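Local coordinates for putative agmatine deiminase (Streptococcus mutans, PDB 2EWO), which probably hydrolyses the guanidinium group of agmatine to give N-carbamoylputrescine and ammonia, at residues A[10-18]-A[104-114]; A[163-174]-A[222-232]. All coordinates share one frame; numbering follows the deposited sequence.

Contact 1 (A[10-18]-A[104-114]); sequences PKQDGFRMP and TFLVNDKGDLR
Arg114 lays its chain from CB to the start of the guanidinium over one face of the Phe15 ring. Its CB lies 3.3 Å from Phe15 CE2, and CG stands over the face, 4.2 Å from the ring centroid, as a CH-pi contact. The chain then bends at chi2 (96°) and again at chi3, which lays CD and NE over the Phe15 CZ rim and turns the guanidinium to within 13° of the ring plane. NE itself hydrogen-bonds to Tyr153 OH. At the tip, Arg114 NH2 gives a salt bridge to Asp13 OD2 (2.8 Å, N-H...O 144°); the acceptor sits in the guanidinium plane and uses its anti lone pair, while Asp13 OD1 hydrogen-bonds to Thr8 OG1. The opposite face of Phe15 is occupied by Asn108 CB, 3.6 Å from the centroid, so the ring is sandwiched at the turn of the hairpin formed by strands 104-107 and 113-119. Residues 15-17 pass antiparallel along 104-107, the outermost strand of its sheet, and Arg16 N donates a hydrogen bond to Val107 O at 2.9 Å. The Arg16 bend at chi3 brings Asp109 OD1 to the guanidinium edge, 2.7 Å from NH1, as a salt bridge; NH2 pairs with Glu22. Leu106 CD1 meets Pro10 CG at 3.5 Å, joining strand to helix 10-13.

Contact 2 (A[163-174]-A[222-232]); sequences GSIHVDGEGTVL and HIDDVACFIRP
Phe229 and Ile223 pack on the hairpin of 165-168 and 172-174, and His166 reaches from it toward the other segment; these three lose most surface here. The Phe229 ring lies across Asp168, whose CB sits 3.5 Å from the ring centroid as a CH-pi contact; the Asp168 carboxylate continues over the same face, its plane 24° from the ring. Leu174 CG comes obliquely to Phe229 CE2 at 3.5 Å. Ile223 extends with CG1 anti to the backbone N (chi1 -161°), carrying CD1 to Leu174 CB (3.4 Å), while CG2 approaches His166 CD2 (3.8 Å). The imidazole of His166 has Cys228 CB over its centre, 3.4 Å from the centroid; His360 also meets this ring. At the far end, Ser164 CB stands over a face of His222. The sequence His222-Ile223-Asp224 fits the His-x-Asp motif of guanidino-group-modifying enzymes, consistent with a place beside the substrate pocket. The axes of the short strand segments 165-168 and 227-229 come within 6.1 Å, their directions 28° apart, yet backbone pairing of His166 with Leu174 and Cys228 with Ala236 places them in different sheets. Side-chain carbons and ring faces mainly make the contact, which therefore depends on close shape fit, not polar pairing.

Overall arrangement
Contact 2 is the deeper of the two: its centre lies about 10 Å from the centre of the chain and 14 of its 16 touching residues are buried, against about 20 Å and 7 of 16 for contact 1. The chemistry follows. Contact 1, on the outer part of the fold, adds two salt bridges and a backbone bond to its aromatic sandwich; contact 2 relies on apolar and CH-pi packing. Each involves a hairpin, but from different sheets. With centres about 17 Å apart, they nevertheless touch: Arg16 NE probably hydrogen-bonds to Gly169 O (3.1 Å), and Met17 SE packs on Val167 CG2 (3.5 Å), so segment 10-18 bridges both hairpins.

Contact 1 (A[10-18]-A[104-114])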
loop_
_atom_site.group_PDB
_atom_site.type_symbol
_atom_site.label_atom_id
_atom_site.label_comp_id
_atom_site.label_asym_id
_atom_site.label_seq_id
_atom_site.Cartn_x
_atom_site.Cartn_y
_atom_site.Cartn_z
ATOM N N PRO A 10 19.343 -18.689 -25.200
ATOM C CA PRO A 10 18.494 -19.846 -25.502
ATOM C C PRO A 10 18.917 -20.631 -26.750
ATOM O O PRO A 10 18.795 -21.857 -26.787
ATOM C CB PRO A 10 17.112 -19.216 -25.647
ATOM C CG PRO A 10 17.155 -18.128 -24.644
ATOM C CD PRO A 10 18.515 -17.514 -24.880
ATOM N N LYS A 11 19.411 -19.926 -27.766
ATOM C CA LYS A 11 19.846 -20.576 -28.997
ATOM C C LYS A 11 20.965 -21.561 -28.693
ATOM O O LYS A 11 20.945 -22.697 -29.156
ATOM C CB LYS A 11 20.339 -19.541 -30.017
ATOM C CG LYS A 11 20.832 -20.149 -31.339
ATOM C CD LYS A 11 21.620 -19.149 -32.184
ATOM C CE LYS A 11 20.730 -18.074 -32.795
ATOM N NZ LYS A 11 19.879 -18.607 -33.891
ATOM N N GLN A 12 21.939 -21.117 -27.908
ATOM C CA GLN A 12 23.067 -21.956 -27.542
ATOM C C GLN A 12 22.637 -23.017 -26.553
ATOM O O GLN A 12 23.061 -24.172 -26.643
ATOM C CB GLN A 12 24.152 -21.111 -26.900
ATOM C CG GLN A 12 24.325 -19.777 -27.559
ATOM C CD GLN A 12 24.872 -18.745 -26.602
ATOM O OE1 GLN A 12 24.946 -17.562 -26.926
ATOM N NE2 GLN A 12 25.262 -19.188 -25.414
ATOM N N ASP A 13 21.797 -22.615 -25.602
ATOM C CA ASP A 13 21.302 -23.520 -24.559
ATOM C C ASP A 13 20.321 -24.572 -25.072
ATOM O O ASP A 13 19.951 -25.490 -24.339
ATOM C CB ASP A 13 20.646 -22.709 -23.435
ATOM C CG ASP A 13 21.655 -21.926 -22.615
ATOM O OD1 ASP A 13 22.583 -21.348 -23.216
ATOM O OD2 ASP A 13 21.509 -21.885 -21.375
ATOM N N GLY A 14 19.907 -24.435 -26.329
ATOM C CA GLY A 14 18.985 -25.393 -26.904
ATOM C C GLY A 14 17.548 -25.243 -26.445
ATOM O O GLY A 14 16.921 -26.221 -26.037
ATOM N N PHE A 15 17.029 -24.018 -26.478
ATOM C CA PHE A 15 15.641 -23.770 -26.098
ATOM C C PHE A 15 14.986 -22.963 -27.206
ATOM O O PHE A 15 15.675 -22.328 -28.003
ATOM C CB PHE A 15 15.544 -23.011 -24.772
ATOM C CG PHE A 15 15.889 -23.842 -23.568
ATOM C CD1 PHE A 15 17.189 -24.309 -23.373
ATOM C CD2 PHE A 15 14.920 -24.144 -22.614
ATOM C CE1 PHE A 15 17.521 -25.059 -22.249
ATOM C CE2 PHE A 15 15.241 -24.896 -21.485
ATOM C CZ PHE A 15 16.547 -25.353 -21.302
ATOM N N ARG A 16 13.658 -22.988 -27.249
ATOM C CA ARG A 16 12.908 -22.286 -28.289
ATOM C C ARG A 16 11.463 -22.040 -27.900
ATOM O O ARG A 16 10.786 -22.940 -27.405
ATOM C CB ARG A 16 12.919 -23.106 -29.588
ATOM C CG ARG A 16 12.641 -24.601 -29.372
ATOM C CD ARG A 16 12.358 -25.354 -30.665
ATOM N NE ARG A 16 10.964 -25.224 -31.083
ATOM C CZ ARG A 16 9.941 -25.842 -30.496
ATOM N NH1 ARG A 16 10.157 -26.645 -29.464
ATOM N NH2 ARG A 16 8.699 -25.647 -30.926
HETATM N N MSE A 17 10.990 -20.821 -28.135
HETATM C CA MSE A 17 9.608 -20.499 -27.834
HETATM C C MSE A 17 8.771 -21.382 -28.757
HETATM O O MSE A 17 8.800 -21.212 -29.980
HETATM C CB MSE A 17 9.318 -19.026 -28.118
HETATM C CG MSE A 17 7.834 -18.669 -28.006
HETATM SE SE MSE A 17 7.407 -16.792 -28.391
HETATM C CE MSE A 17 5.734 -16.618 -27.394
ATOM N N PRO A 18 8.020 -22.338 -28.180
ATOM C CA PRO A 18 7.165 -23.275 -28.906
ATOM C C PRO A 18 5.922 -22.553 -29.377
ATOM O O PRO A 18 5.509 -21.579 -28.756
ATOM C CB PRO A 18 6.837 -24.303 -27.844
ATOM C CG PRO A 18 6.592 -23.417 -26.667
ATOM C CD PRO A 18 7.809 -22.492 -26.727
ATOM N N THR A 104 8.050 -15.005 -21.298
ATOM C CA THR A 104 7.892 -15.670 -22.584
ATOM C C THR A 104 8.657 -16.966 -22.427
ATOM O O THR A 104 9.857 -17.020 -22.680
ATOM C CB THR A 104 8.528 -14.825 -23.725
ATOM O OG1 THR A 104 7.889 -13.544 -23.793
ATOM C CG2 THR A 104 8.388 -15.516 -25.062
ATOM N N PHE A 105 7.960 -18.012 -21.997
ATOM C CA PHE A 105 8.585 -19.317 -21.772
ATOM C C PHE A 105 9.365 -19.941 -22.934
ATOM O O PHE A 105 9.265 -19.520 -24.084
ATOM C CB PHE A 105 7.529 -20.293 -21.288
ATOM C CG PHE A 105 6.786 -19.805 -20.093
ATOM C CD1 PHE A 105 5.646 -19.026 -20.236
ATOM C CD2 PHE A 105 7.221 -20.120 -18.819
ATOM C CE1 PHE A 105 4.940 -18.565 -19.124
ATOM C CE2 PHE A 105 6.525 -19.667 -17.701
ATOM C CZ PHE A 105 5.379 -18.886 -17.857
ATOM N N LEU A 106 10.164 -20.945 -22.607
ATOM C CA LEU A 106 10.969 -21.630 -23.597
ATOM C C LEU A 106 10.944 -23.111 -23.274
ATOM O O LEU A 106 10.390 -23.526 -22.256
ATOM C CB LEU A 106 12.413 -21.122 -23.562
ATOM C CG LEU A 106 12.641 -19.622 -23.774
ATOM C CD1 LEU A 106 14.068 -19.285 -23.424
ATOM C CD2 LEU A 106 12.336 -19.232 -25.212
ATOM N N VAL A 107 11.547 -23.912 -24.140
ATOM C CA VAL A 107 11.582 -25.343 -23.919
ATOM C C VAL A 107 12.743 -25.939 -24.708
ATOM O O VAL A 107 13.100 -25.445 -25.772
ATOM C CB VAL A 107 10.250 -25.977 -24.346
ATOM C CG1 VAL A 107 9.987 -25.687 -25.809
ATOM C CG2 VAL A 107 10.283 -27.474 -24.070
ATOM N N ASN A 108 13.342 -26.990 -24.162
ATOM C CA ASN A 108 14.474 -27.647 -24.799
ATOM C C ASN A 108 14.044 -28.962 -25.447
ATOM O O ASN A 108 14.865 -29.714 -25.978
ATOM C CB ASN A 108 15.586 -27.875 -23.761
ATOM C CG ASN A 108 15.132 -28.731 -22.578
ATOM O OD1 ASN A 108 14.005 -28.609 -22.102
ATOM N ND2 ASN A 108 16.017 -29.583 -22.094
ATOM N N ASP A 109 12.741 -29.222 -25.391
ATOM C CA ASP A 109 12.148 -30.418 -25.978
ATOM C C ASP A 109 12.684 -31.674 -25.314
ATOM O O ASP A 109 12.732 -32.742 -25.921
ATOM C CB ASP A 109 12.432 -30.452 -27.488
ATOM C CG ASP A 109 11.907 -29.207 -28.219
ATOM O OD1 ASP A 109 10.727 -28.830 -27.985
ATOM O OD2 ASP A 109 12.670 -28.623 -29.034
ATOM N N LYS A 110 13.073 -31.535 -24.052
ATOM C CA LYS A 110 13.634 -32.642 -23.288
ATOM C C LYS A 110 13.042 -32.654 -21.893
ATOM O O LYS A 110 13.506 -33.386 -21.011
ATOM C CB LYS A 110 15.142 -32.467 -23.194
ATOM C CG LYS A 110 15.826 -32.340 -24.529
ATOM C CD LYS A 110 17.070 -31.508 -24.391
ATOM C CE LYS A 110 18.135 -31.900 -25.403
ATOM N NZ LYS A 110 18.882 -33.147 -25.019
ATOM N N GLY A 111 12.025 -31.815 -21.702
ATOM C CA GLY A 111 11.354 -31.716 -20.418
ATOM C C GLY A 111 11.568 -30.406 -19.671
ATOM O O GLY A 111 10.643 -29.889 -19.045
ATOM N N ASP A 112 12.789 -29.876 -19.738
ATOM C CA ASP A 112 13.142 -28.631 -19.056
ATOM C C ASP A 112 12.312 -27.435 -19.557
ATOM O O ASP A 112 11.970 -27.349 -20.739
ATOM C CB ASP A 112 14.648 -28.334 -19.233
ATOM C CG ASP A 112 15.553 -29.542 -18.891
ATOM O OD1 ASP A 112 15.082 -30.499 -18.222
ATOM O OD2 ASP A 112 16.745 -29.523 -19.289
ATOM N N LEU A 113 11.979 -26.522 -18.647
ATOM C CA LEU A 113 11.213 -25.322 -18.990
ATOM C C LEU A 113 11.978 -24.080 -18.542
ATOM O O LEU A 113 12.187 -23.867 -17.351
ATOM C CB LEU A 113 9.840 -25.333 -18.310
ATOM C CG LEU A 113 9.014 -24.042 -18.477
ATOM C CD1 LEU A 113 8.591 -23.881 -19.928
ATOM C CD2 LEU A 113 7.790 -24.081 -17.576
ATOM N N ARG A 114 12.385 -23.265 -19.508
ATOM C CA ARG A 114 13.123 -22.043 -19.244
ATOM C C ARG A 114 12.218 -20.853 -19.562
ATOM O O ARG A 114 11.002 -21.002 -19.614
ATOM C CB ARG A 114 14.347 -22.008 -20.139
ATOM C CG ARG A 114 15.627 -21.763 -19.420
ATOM C CD ARG A 114 16.357 -23.035 -19.092
ATOM N NE ARG A 114 17.743 -22.908 -19.529
ATOM C CZ ARG A 114 18.767 -23.568 -19.001
ATOM N NH1 ARG A 114 18.568 -24.424 -18.003
ATOM N NH2 ARG A 114 19.995 -23.352 -19.464
#

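Contact 2 (A[163-174]-A[222-232])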
loop_
_atom_site.group_PDB
_atom_site.type_symbol
_atom_site.label_atom_id
_atom_site.label_comp_id
_atom_site.label_asym_id
_atom_site.label_seq_id
_atom_site.Cartn_x
_atom_site.Cartn_y
_atom_site.Cartn_z
ATOM N N GLY A 163 3.044 -9.612 -26.620
ATOM C CA GLY A 163 2.140 -9.483 -27.748
ATOM C C GLY A 163 2.613 -8.622 -28.911
ATOM O O GLY A 163 1.814 -7.923 -29.517
ATOM N N SER A 164 3.904 -8.651 -29.229
ATOM C CA SER A 164 4.428 -7.867 -30.348
ATOM C C SER A 164 5.176 -8.832 -31.255
ATOM O O SER A 164 5.834 -8.441 -32.222
ATOM C CB SER A 164 5.392 -6.772 -29.856
ATOM O OG SER A 164 6.705 -7.269 -29.629
ATOM N N ILE A 165 5.073 -10.109 -30.925
ATOM C CA ILE A 165 5.745 -11.128 -31.694
ATOM C C ILE A 165 4.979 -12.448 -31.665
ATOM O O ILE A 165 4.492 -12.881 -30.617
ATOM C CB ILE A 165 7.169 -11.347 -31.159
ATOM C CG1 ILE A 165 7.116 -11.677 -29.667
ATOM C CG2 ILE A 165 7.997 -10.110 -31.398
ATOM C CD1 ILE A 165 8.341 -12.385 -29.161
ATOM N N HIS A 166 4.859 -13.065 -32.837
ATOM C CA HIS A 166 4.178 -14.344 -32.988
ATOM C C HIS A 166 5.154 -15.323 -33.607
ATOM O O HIS A 166 5.851 -15.004 -34.577
ATOM C CB HIS A 166 2.948 -14.206 -33.876
ATOM C CG HIS A 166 1.708 -13.811 -33.135
ATOM N ND1 HIS A 166 1.243 -14.506 -32.038
ATOM C CD2 HIS A 166 0.808 -12.826 -33.364
ATOM C CE1 HIS A 166 0.109 -13.968 -31.627
ATOM N NE2 HIS A 166 -0.178 -12.947 -32.416
ATOM N N VAL A 167 5.187 -16.527 -33.046
ATOM C CA VAL A 167 6.116 -17.553 -33.496
ATOM C C VAL A 167 5.488 -18.884 -33.901
ATOM O O VAL A 167 4.409 -19.254 -33.443
ATOM C CB VAL A 167 7.161 -17.828 -32.393
ATOM C CG1 VAL A 167 8.294 -18.671 -32.938
ATOM C CG2 VAL A 167 7.682 -16.523 -31.847
ATOM N N ASP A 168 6.188 -19.589 -34.781
ATOM C CA ASP A 168 5.763 -20.897 -35.236
ATOM C C ASP A 168 6.878 -21.856 -34.798
ATOM O O ASP A 168 8.059 -21.484 -34.770
ATOM C CB ASP A 168 5.573 -20.920 -36.767
ATOM C CG ASP A 168 6.893 -20.882 -37.543
ATOM O OD1 ASP A 168 7.618 -19.871 -37.475
ATOM O OD2 ASP A 168 7.199 -21.875 -38.231
ATOM N N GLY A 169 6.499 -23.077 -34.432
ATOM C CA GLY A 169 7.475 -24.056 -33.986
ATOM C C GLY A 169 8.911 -23.847 -34.447
ATOM O O GLY A 169 9.817 -23.755 -33.617
ATOM N N GLU A 170 9.126 -23.753 -35.761
ATOM C CA GLU A 170 10.480 -23.591 -36.301
ATOM C C GLU A 170 10.960 -22.178 -36.621
ATOM O O GLU A 170 10.187 -21.310 -37.019
ATOM C CB GLU A 170 10.675 -24.482 -37.536
ATOM C CG GLU A 170 9.457 -24.613 -38.453
ATOM C CD GLU A 170 8.546 -25.784 -38.070
ATOM O OE1 GLU A 170 7.991 -25.770 -36.947
ATOM O OE2 GLU A 170 8.390 -26.718 -38.891
ATOM N N GLY A 171 12.266 -21.989 -36.441
ATOM C CA GLY A 171 12.946 -20.717 -36.659
ATOM C C GLY A 171 12.307 -19.554 -37.400
ATOM O O GLY A 171 12.895 -19.017 -38.337
ATOM N N THR A 172 11.125 -19.132 -36.980
ATOM C CA THR A 172 10.483 -18.013 -37.649
ATOM C C THR A 172 9.571 -17.265 -36.700
ATOM O O THR A 172 8.863 -17.873 -35.903
ATOM C CB THR A 172 9.657 -18.477 -38.863
ATOM O OG1 THR A 172 10.502 -19.185 -39.780
ATOM C CG2 THR A 172 9.046 -17.276 -39.579
ATOM N N VAL A 173 9.589 -15.943 -36.784
ATOM C CA VAL A 173 8.745 -15.142 -35.919
ATOM C C VAL A 173 8.116 -14.020 -36.727
ATOM O O VAL A 173 8.648 -13.619 -37.764
ATOM C CB VAL A 173 9.560 -14.554 -34.749
ATOM C CG1 VAL A 173 10.672 -13.662 -35.278
ATOM C CG2 VAL A 173 8.646 -13.794 -33.816
ATOM N N LEU A 174 6.974 -13.529 -36.260
ATOM C CA LEU A 174 6.264 -12.443 -36.933
ATOM C C LEU A 174 6.269 -11.142 -36.132
ATOM O O LEU A 174 5.445 -10.969 -35.234
ATOM C CB LEU A 174 4.811 -12.851 -37.196
ATOM C CG LEU A 174 4.548 -13.764 -38.392
ATOM C CD1 LEU A 174 3.070 -14.170 -38.445
ATOM C CD2 LEU A 174 4.951 -13.025 -39.655
ATOM N N HIS A 222 1.244 -3.361 -32.512
ATOM C CA HIS A 222 1.637 -4.727 -32.195
ATOM C C HIS A 222 1.112 -5.640 -33.302
ATOM O O HIS A 222 0.125 -5.313 -33.971
ATOM C CB HIS A 222 1.036 -5.155 -30.861
ATOM C CG HIS A 222 1.859 -4.776 -29.670
ATOM N ND1 HIS A 222 1.470 -5.070 -28.380
ATOM C CD2 HIS A 222 3.063 -4.167 -29.571
ATOM C CE1 HIS A 222 2.402 -4.659 -27.538
ATOM N NE2 HIS A 222 3.380 -4.108 -28.237
ATOM N N ILE A 223 1.760 -6.788 -33.482
ATOM C CA ILE A 223 1.354 -7.733 -34.520
ATOM C C ILE A 223 0.248 -8.686 -34.062
ATOM O O ILE A 223 -0.440 -9.286 -34.888
ATOM C CB ILE A 223 2.564 -8.567 -35.019
ATOM C CG1 ILE A 223 2.252 -9.177 -36.380
ATOM C CG2 ILE A 223 2.868 -9.699 -34.044
ATOM C CD1 ILE A 223 3.473 -9.691 -37.082
ATOM N N ASP A 224 0.077 -8.815 -32.748
ATOM C CA ASP A 224 -0.937 -9.703 -32.189
ATOM C C ASP A 224 -2.332 -9.112 -32.355
ATOM O O ASP A 224 -3.263 -9.464 -31.634
ATOM C CB ASP A 224 -0.637 -9.995 -30.704
ATOM C CG ASP A 224 -1.071 -8.874 -29.775
ATOM O OD1 ASP A 224 -1.212 -7.732 -30.248
ATOM O OD2 ASP A 224 -1.259 -9.134 -28.566
ATOM N N ASP A 225 -2.464 -8.210 -33.319
ATOM C CA ASP A 225 -3.742 -7.575 -33.604
ATOM C C ASP A 225 -4.094 -7.784 -35.080
ATOM O O ASP A 225 -5.266 -7.844 -35.460
ATOM C CB ASP A 225 -3.667 -6.069 -33.292
ATOM C CG ASP A 225 -4.082 -5.734 -31.859
ATOM O OD1 ASP A 225 -3.517 -6.320 -30.908
ATOM O OD2 ASP A 225 -4.973 -4.873 -31.676
ATOM N N VAL A 226 -3.066 -7.923 -35.908
ATOM C CA VAL A 226 -3.270 -8.088 -37.336
ATOM C C VAL A 226 -3.159 -9.521 -37.845
ATOM O O VAL A 226 -3.908 -9.919 -38.733
ATOM C CB VAL A 226 -2.271 -7.218 -38.123
ATOM C CG1 VAL A 226 -2.411 -5.758 -37.709
ATOM C CG2 VAL A 226 -0.859 -7.707 -37.874
ATOM N N ALA A 227 -2.238 -10.299 -37.290
ATOM C CA ALA A 227 -2.042 -11.671 -37.756
ATOM C C ALA A 227 -1.337 -12.558 -36.729
ATOM O O ALA A 227 -0.986 -12.100 -35.644
ATOM C CB ALA A 227 -1.230 -11.648 -39.058
ATOM N N CYS A 228 -1.129 -13.824 -37.091
ATOM C CA CYS A 228 -0.452 -14.802 -36.232
ATOM C C CYS A 228 -0.307 -16.144 -36.935
ATOM O O CYS A 228 -0.790 -16.331 -38.052
ATOM C CB CYS A 228 -1.226 -15.027 -34.935
ATOM S SG CYS A 228 -2.786 -15.848 -35.187
ATOM N N PHE A 229 0.353 -17.080 -36.263
ATOM C CA PHE A 229 0.572 -18.418 -36.804
ATOM C C PHE A 229 -0.478 -19.405 -36.281
ATOM O O PHE A 229 -0.514 -19.715 -35.088
ATOM C CB PHE A 229 1.977 -18.904 -36.432
ATOM C CG PHE A 229 3.031 -18.575 -37.454
ATOM C CD1 PHE A 229 3.154 -19.338 -38.611
ATOM C CD2 PHE A 229 3.911 -17.519 -37.257
ATOM C CE1 PHE A 229 4.146 -19.058 -39.562
ATOM C CE2 PHE A 229 4.907 -17.228 -38.200
ATOM C CZ PHE A 229 5.023 -18.002 -39.355
ATOM N N ILE A 230 -1.334 -19.895 -37.170
ATOM C CA ILE A 230 -2.358 -20.851 -36.758
ATOM C C ILE A 230 -1.837 -22.277 -36.823
ATOM O O ILE A 230 -2.454 -23.198 -36.298
ATOM C CB ILE A 230 -3.609 -20.751 -37.638
ATOM C CG1 ILE A 230 -3.185 -20.567 -39.095
ATOM C CG2 ILE A 230 -4.504 -19.627 -37.145
ATOM C CD1 ILE A 230 -4.344 -20.441 -40.050
ATOM N N ARG A 231 -0.681 -22.442 -37.455
ATOM C CA ARG A 231 -0.051 -23.743 -37.609
ATOM C C ARG A 231 1.270 -23.450 -38.311
ATOM O O ARG A 231 1.359 -22.502 -39.093
ATOM C CB ARG A 231 -0.934 -24.643 -38.477
ATOM C CG ARG A 231 -0.400 -26.042 -38.728
ATOM C CD ARG A 231 -1.389 -26.856 -39.549
ATOM N NE ARG A 231 -2.725 -26.872 -38.945
ATOM C CZ ARG A 231 -3.702 -26.010 -39.225
ATOM N NH1 ARG A 231 -3.504 -25.046 -40.115
ATOM N NH2 ARG A 231 -4.882 -26.110 -38.616
ATOM N N PRO A 232 2.313 -24.249 -38.039
ATOM C CA PRO A 232 3.609 -24.004 -38.689
ATOM C C PRO A 232 3.496 -23.961 -40.209
ATOM O O PRO A 232 3.482 -24.992 -40.870
ATOM C CB PRO A 232 4.486 -25.147 -38.171
ATOM C CG PRO A 232 3.494 -26.220 -37.793
ATOM C CD PRO A 232 2.354 -25.450 -37.189
#